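Local coordinates for protein transcriptional regulator, LacI family (Corynebacterium glutamicum, PDB 3H5T) that probably regulates cell wall biogenesis, activating transcription of the inositol phosphate synthase gene in an inositol-dependent manner by binding a palindromic promoter motif, at residues N250-E264 with A278-V290. Sequence-based numbering, arbitrary orientation.
Sequences NNRQHNFEVAKELLE and ALAFGVLEYLKSV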
loop_
_atom_site.group_PDB
_atom_site.type_symbol
_atom_site.label_atom_id
_atom_site.label_comp_id
_atom_site.label_asym_id
_atom_site.label_seq_id
_atom_site.Cartn_x
_atom_site.Cartn_y
_atom_site.Cartn_z
ATOM N N ASN A 250 6.506 11.349 -3.822
ATOM C CA ASN A 250 7.158 10.336 -2.991
ATOM C C ASN A 250 8.205 9.562 -3.799
ATOM O O ASN A 250 7.885 8.580 -4.463
ATOM C CB ASN A 250 6.101 9.384 -2.405
ATOM C CG ASN A 250 6.666 8.451 -1.333
ATOM O OD1 ASN A 250 7.444 8.865 -0.489
ATOM N ND2 ASN A 250 6.244 7.191 -1.356
ATOM N N ASN A 251 9.450 10.039 -3.735
ATOM C CA ASN A 251 10.604 9.444 -4.429
ATOM C C ASN A 251 11.731 9.186 -3.451
ATOM O O ASN A 251 11.729 9.685 -2.329
ATOM C CB ASN A 251 11.192 10.391 -5.479
ATOM C CG ASN A 251 10.339 10.517 -6.688
ATOM O OD1 ASN A 251 10.715 11.179 -7.657
ATOM N ND2 ASN A 251 9.171 9.891 -6.654
ATOM N N ARG A 252 12.722 8.435 -3.908
ATOM C CA ARG A 252 13.880 8.145 -3.088
ATOM C C ARG A 252 14.639 9.463 -2.924
ATOM O O ARG A 252 15.175 9.748 -1.857
ATOM C CB ARG A 252 14.755 7.088 -3.774
ATOM C CG ARG A 252 15.981 6.672 -2.982
ATOM C CD ARG A 252 16.705 5.514 -3.665
ATOM N NE ARG A 252 18.004 5.232 -3.060
ATOM C CZ ARG A 252 19.032 6.075 -3.070
ATOM N NH1 ARG A 252 18.917 7.260 -3.658
ATOM N NH2 ARG A 252 20.180 5.734 -2.498
ATOM N N GLN A 253 14.648 10.272 -3.981
ATOM C CA GLN A 253 15.334 11.563 -3.970
ATOM C C GLN A 253 14.611 12.640 -3.162
ATOM O O GLN A 253 15.253 13.451 -2.501
ATOM C CB GLN A 253 15.548 12.063 -5.400
ATOM C CG GLN A 253 16.330 13.369 -5.491
ATOM C CD GLN A 253 17.731 13.260 -4.892
ATOM O OE1 GLN A 253 18.486 12.323 -5.192
ATOM N NE2 GLN A 253 18.086 14.226 -4.049
ATOM N N HIS A 254 13.286 12.666 -3.227
ATOM C CA HIS A 254 12.510 13.648 -2.478
ATOM C C HIS A 254 12.458 13.267 -1.001
ATOM O O HIS A 254 12.450 14.144 -0.136
ATOM C CB HIS A 254 11.082 13.747 -3.021
ATOM C CG HIS A 254 10.962 14.538 -4.288
ATOM N ND1 HIS A 254 11.817 14.372 -5.357
ATOM C CD2 HIS A 254 10.052 15.463 -4.675
ATOM C CE1 HIS A 254 11.438 15.156 -6.349
ATOM N NE2 HIS A 254 10.369 15.828 -5.962
ATOM N N ASN A 255 12.413 11.966 -0.714
ATOM C CA ASN A 255 12.375 11.502 0.673
ATOM C C ASN A 255 13.655 11.941 1.370
ATOM O O ASN A 255 13.651 12.286 2.546
ATOM C CB ASN A 255 12.268 9.973 0.757
ATOM C CG ASN A 255 10.963 9.440 0.205
ATOM O OD1 ASN A 255 9.928 10.118 0.246
ATOM N ND2 ASN A 255 10.997 8.214 -0.299
ATOM N N PHE A 256 14.753 11.907 0.622
ATOM C CA PHE A 256 16.066 12.305 1.119
ATOM C C PHE A 256 16.071 13.812 1.399
ATOM O O PHE A 256 16.384 14.255 2.504
ATOM C CB PHE A 256 17.130 11.975 0.070
ATOM C CG PHE A 256 18.505 12.445 0.432
ATOM C CD1 PHE A 256 19.373 11.619 1.134
ATOM C CD2 PHE A 256 18.932 13.721 0.070
ATOM C CE1 PHE A 256 20.656 12.061 1.474
ATOM C CE2 PHE A 256 20.205 14.173 0.402
ATOM C CZ PHE A 256 21.072 13.345 1.104
ATOM N N GLU A 257 15.718 14.589 0.384
ATOM C CA GLU A 257 15.679 16.036 0.499
ATOM C C GLU A 257 14.846 16.486 1.696
ATOM O O GLU A 257 15.349 17.171 2.582
ATOM C CB GLU A 257 15.094 16.648 -0.776
ATOM C CG GLU A 257 15.878 16.375 -2.056
ATOM C CD GLU A 257 17.237 17.051 -2.083
ATOM O OE1 GLU A 257 17.404 18.105 -1.429
ATOM O OE2 GLU A 257 18.139 16.538 -2.776
ATOM N N VAL A 258 13.574 16.102 1.727
ATOM C CA VAL A 258 12.700 16.503 2.822
ATOM C C VAL A 258 13.266 16.108 4.189
ATOM O O VAL A 258 12.991 16.767 5.192
ATOM C CB VAL A 258 11.268 15.919 2.657
ATOM C CG1 VAL A 258 11.222 14.463 3.098
ATOM C CG2 VAL A 258 10.279 16.754 3.454
ATOM N N ALA A 259 14.062 15.044 4.232
ATOM C CA ALA A 259 14.657 14.606 5.494
ATOM C C ALA A 259 15.831 15.519 5.854
ATOM O O ALA A 259 16.024 15.877 7.013
ATOM C CB ALA A 259 15.127 13.169 5.383
ATOM N N LYS A 260 16.610 15.901 4.849
ATOM C CA LYS A 260 17.742 16.780 5.074
ATOM C C LYS A 260 17.253 18.130 5.596
ATOM O O LYS A 260 17.756 18.635 6.595
ATOM C CB LYS A 260 18.527 16.975 3.772
ATOM C CG LYS A 260 19.562 18.087 3.823
ATOM C CD LYS A 260 20.220 18.314 2.463
ATOM C CE LYS A 260 20.992 17.088 2.009
ATOM N NZ LYS A 260 21.741 17.319 0.739
ATOM N N GLU A 261 16.254 18.700 4.934
ATOM C CA GLU A 261 15.726 20.001 5.330
ATOM C C GLU A 261 15.221 20.058 6.773
ATOM O O GLU A 261 15.490 21.015 7.492
ATOM C CB GLU A 261 14.596 20.421 4.388
ATOM C CG GLU A 261 14.426 21.922 4.300
ATOM C CD GLU A 261 13.096 22.333 3.728
ATOM O OE1 GLU A 261 12.743 21.864 2.625
ATOM O OE2 GLU A 261 12.407 23.137 4.389
ATOM N N LEU A 262 14.484 19.036 7.189
ATOM C CA LEU A 262 13.926 18.978 8.535
ATOM C C LEU A 262 14.986 18.876 9.633
ATOM O O LEU A 262 14.903 19.555 10.657
ATOM C CB LEU A 262 12.977 17.779 8.651
ATOM C CG LEU A 262 12.358 17.531 10.023
ATOM C CD1 LEU A 262 11.313 18.585 10.299
ATOM C CD2 LEU A 262 11.737 16.152 10.067
ATOM N N LEU A 263 15.972 18.010 9.417
ATOM C CA LEU A 263 17.035 17.794 10.392
ATOM C C LEU A 263 18.067 18.908 10.347
ATOM O O LEU A 263 18.757 19.168 11.330
ATOM C CB LEU A 263 17.709 16.443 10.132
ATOM C CG LEU A 263 16.758 15.247 10.225
ATOM C CD1 LEU A 263 17.506 13.966 9.902
ATOM C CD2 LEU A 263 16.140 15.197 11.623
ATOM N N GLU A 264 18.163 19.558 9.194
ATOM C CA GLU A 264 19.093 20.657 8.990
ATOM C C GLU A 264 18.469 21.921 9.589
ATOM O O GLU A 264 19.171 22.792 10.099
ATOM C CB GLU A 264 19.335 20.840 7.488
ATOM C CG GLU A 264 20.778 21.043 7.090
ATOM C CD GLU A 264 20.990 20.873 5.599
ATOM O OE1 GLU A 264 20.229 21.475 4.808
ATOM O OE2 GLU A 264 21.922 20.139 5.214
ATOM N N ALA A 278 8.918 4.658 3.451
ATOM C CA ALA A 278 9.758 5.312 2.454
ATOM C C ALA A 278 10.448 6.526 3.048
ATOM O O ALA A 278 11.645 6.732 2.841
ATOM C CB ALA A 278 8.925 5.730 1.253
ATOM N N LEU A 279 9.682 7.326 3.786
ATOM C CA LEU A 279 10.209 8.530 4.416
ATOM C C LEU A 279 11.284 8.195 5.443
ATOM O O LEU A 279 12.275 8.917 5.575
ATOM C CB LEU A 279 9.084 9.321 5.088
ATOM C CG LEU A 279 8.133 10.107 4.188
ATOM C CD1 LEU A 279 7.009 10.659 5.036
ATOM C CD2 LEU A 279 8.871 11.241 3.492
ATOM N N ALA A 280 11.077 7.106 6.178
ATOM C CA ALA A 280 12.053 6.687 7.174
ATOM C C ALA A 280 13.370 6.349 6.474
ATOM O O ALA A 280 14.435 6.659 6.984
ATOM C CB ALA A 280 11.535 5.468 7.955
ATOM N N PHE A 281 13.299 5.725 5.303
ATOM C CA PHE A 281 14.517 5.378 4.579
ATOM C C PHE A 281 15.231 6.599 4.024
ATOM O O PHE A 281 16.446 6.572 3.823
ATOM C CB PHE A 281 14.213 4.372 3.465
ATOM C CG PHE A 281 14.096 2.967 3.964
ATOM C CD1 PHE A 281 15.231 2.211 4.201
ATOM C CD2 PHE A 281 12.856 2.437 4.299
ATOM C CE1 PHE A 281 15.138 0.945 4.773
ATOM C CE2 PHE A 281 12.749 1.174 4.871
ATOM C CZ PHE A 281 13.893 0.427 5.111
ATOM N N GLY A 282 14.477 7.666 3.781
ATOM C CA GLY A 282 15.075 8.890 3.292
ATOM C C GLY A 282 15.821 9.524 4.452
ATOM O O GLY A 282 16.794 10.242 4.257
ATOM N N VAL A 283 15.355 9.242 5.664
ATOM C CA VAL A 283 15.965 9.757 6.882
ATOM C C VAL A 283 17.235 8.970 7.195
ATOM O O VAL A 283 18.185 9.513 7.769
ATOM C CB VAL A 283 15.019 9.629 8.099
ATOM C CG1 VAL A 283 15.748 10.032 9.360
ATOM C CG2 VAL A 283 13.791 10.495 7.905
ATOM N N LEU A 284 17.244 7.689 6.830
ATOM C CA LEU A 284 18.407 6.834 7.073
ATOM C C LEU A 284 19.479 7.132 6.033
ATOM O O LEU A 284 20.668 7.201 6.354
ATOM C CB LEU A 284 18.006 5.357 7.022
ATOM C CG LEU A 284 17.064 4.906 8.147
ATOM C CD1 LEU A 284 16.522 3.503 7.873
ATOM C CD2 LEU A 284 17.810 4.955 9.462
ATOM N N GLU A 285 19.053 7.319 4.790
ATOM C CA GLU A 285 19.983 7.627 3.723
ATOM C C GLU A 285 20.575 9.004 3.987
ATOM O O GLU A 285 21.695 9.289 3.567
ATOM C CB GLU A 285 19.275 7.613 2.369
ATOM C CG GLU A 285 20.228 7.642 1.178
ATOM C CD GLU A 285 19.505 7.559 -0.155
ATOM O OE1 GLU A 285 18.600 6.701 -0.294
ATOM O OE2 GLU A 285 19.845 8.344 -1.066
ATOM N N TYR A 286 19.827 9.861 4.685
ATOM C CA TYR A 286 20.333 11.197 4.996
ATOM C C TYR A 286 21.296 11.157 6.176
ATOM O O TYR A 286 22.369 11.747 6.115
ATOM C CB TYR A 286 19.218 12.193 5.329
ATOM C CG TYR A 286 19.804 13.452 5.923
ATOM C CD1 TYR A 286 20.620 14.284 5.158
ATOM C CD2 TYR A 286 19.662 13.740 7.281
ATOM C CE1 TYR A 286 21.291 15.365 5.729
ATOM C CE2 TYR A 286 20.332 14.824 7.863
ATOM C CZ TYR A 286 21.144 15.623 7.078
ATOM O OH TYR A 286 21.822 16.672 7.639
ATOM N N LEU A 287 20.899 10.493 7.257
ATOM C CA LEU A 287 21.770 10.382 8.423
ATOM C C LEU A 287 23.117 9.828 7.955
ATOM O O LEU A 287 24.182 10.310 8.351
ATOM C CB LEU A 287 21.168 9.438 9.462
ATOM C CG LEU A 287 19.971 9.914 10.285
ATOM C CD1 LEU A 287 19.562 8.808 11.257
ATOM C CD2 LEU A 287 20.324 11.184 11.044
ATOM N N LYS A 288 23.047 8.821 7.089
ATOM C CA LYS A 288 24.229 8.170 6.543
ATOM C C LYS A 288 25.172 9.106 5.781
ATOM O O LYS A 288 26.387 8.916 5.796
ATOM C CB LYS A 288 23.795 7.023 5.630
ATOM C CG LYS A 288 24.940 6.252 5.007
ATOM C CD LYS A 288 24.453 4.944 4.405
ATOM C CE LYS A 288 25.607 4.151 3.818
ATOM N NZ LYS A 288 25.136 2.957 3.056
ATOM N N SER A 289 24.615 10.115 5.116
ATOM C CA SER A 289 25.428 11.051 4.342
ATOM C C SER A 289 26.215 12.014 5.225
ATOM O O SER A 289 27.169 12.642 4.770
ATOM C CB SER A 289 24.546 11.844 3.361
ATOM O OG SER A 289 23.600 12.667 4.028
ATOM N N VAL A 290 25.817 12.119 6.488
ATOM C CA VAL A 290 26.481 13.013 7.424
ATOM C C VAL A 290 27.184 12.251 8.544
ATOM O O VAL A 290 27.492 12.816 9.593
ATOM C CB VAL A 290 25.478 14.030 8.032
ATOM C CG1 VAL A 290 24.908 14.900 6.928
ATOM C CG2 VAL A 290 24.356 13.305 8.776
HETATM O O HOH W 1 15.608 8.036 0.138
#
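Tyr286 and Phe256 interlock as reciprocal knobs between helices 252-264 and 278-289, whose axes approach to 7.5 Å at a crossing angle of -65°. From Tyr286, CB lies 4.1 Å from CE1 of Phe256 and also borders the methyl of Ala259. With CG anti to the backbone N (chi1 168°), the phenol runs along helix 252-264. One ring face receives Lys260 CA in a CH-pi contact, 3.8 Å from the Tyr286 centroid; CD1 and CE1 meet Lys260 CB and CG, while on the other flank CD2 packs against Leu263 CD1. At the tip, OH lies 4.2 Å from Glu264 OE2. Phe256 in turn sits among Gly282, Glu285, Tyr286 and Ser289, with Glu285 O in the plane of its ring at the edge.

The closest pair of CA atoms is Phe256 and Gly282, 4.2 Å apart; Gly282 CA also lies 3.8 Å from Asn255 O. Nearer the start of helix 252-264, the Glu285 carboxylate lies over one face of the Arg252 guanidinium, a salt bridge of charges without a directed N-H, its detail doubtful because the position of OE1 is uncertain.

Helices 252-264 and 278-289 are neighbours in one alpha/beta subdomain of the periplasmic-binding-protein fold. Strand 271-274 connects them, and Leu279, Val283 and Leu262 reach Leu195 of strand 192-197, anchoring the pair on the five-stranded sheet.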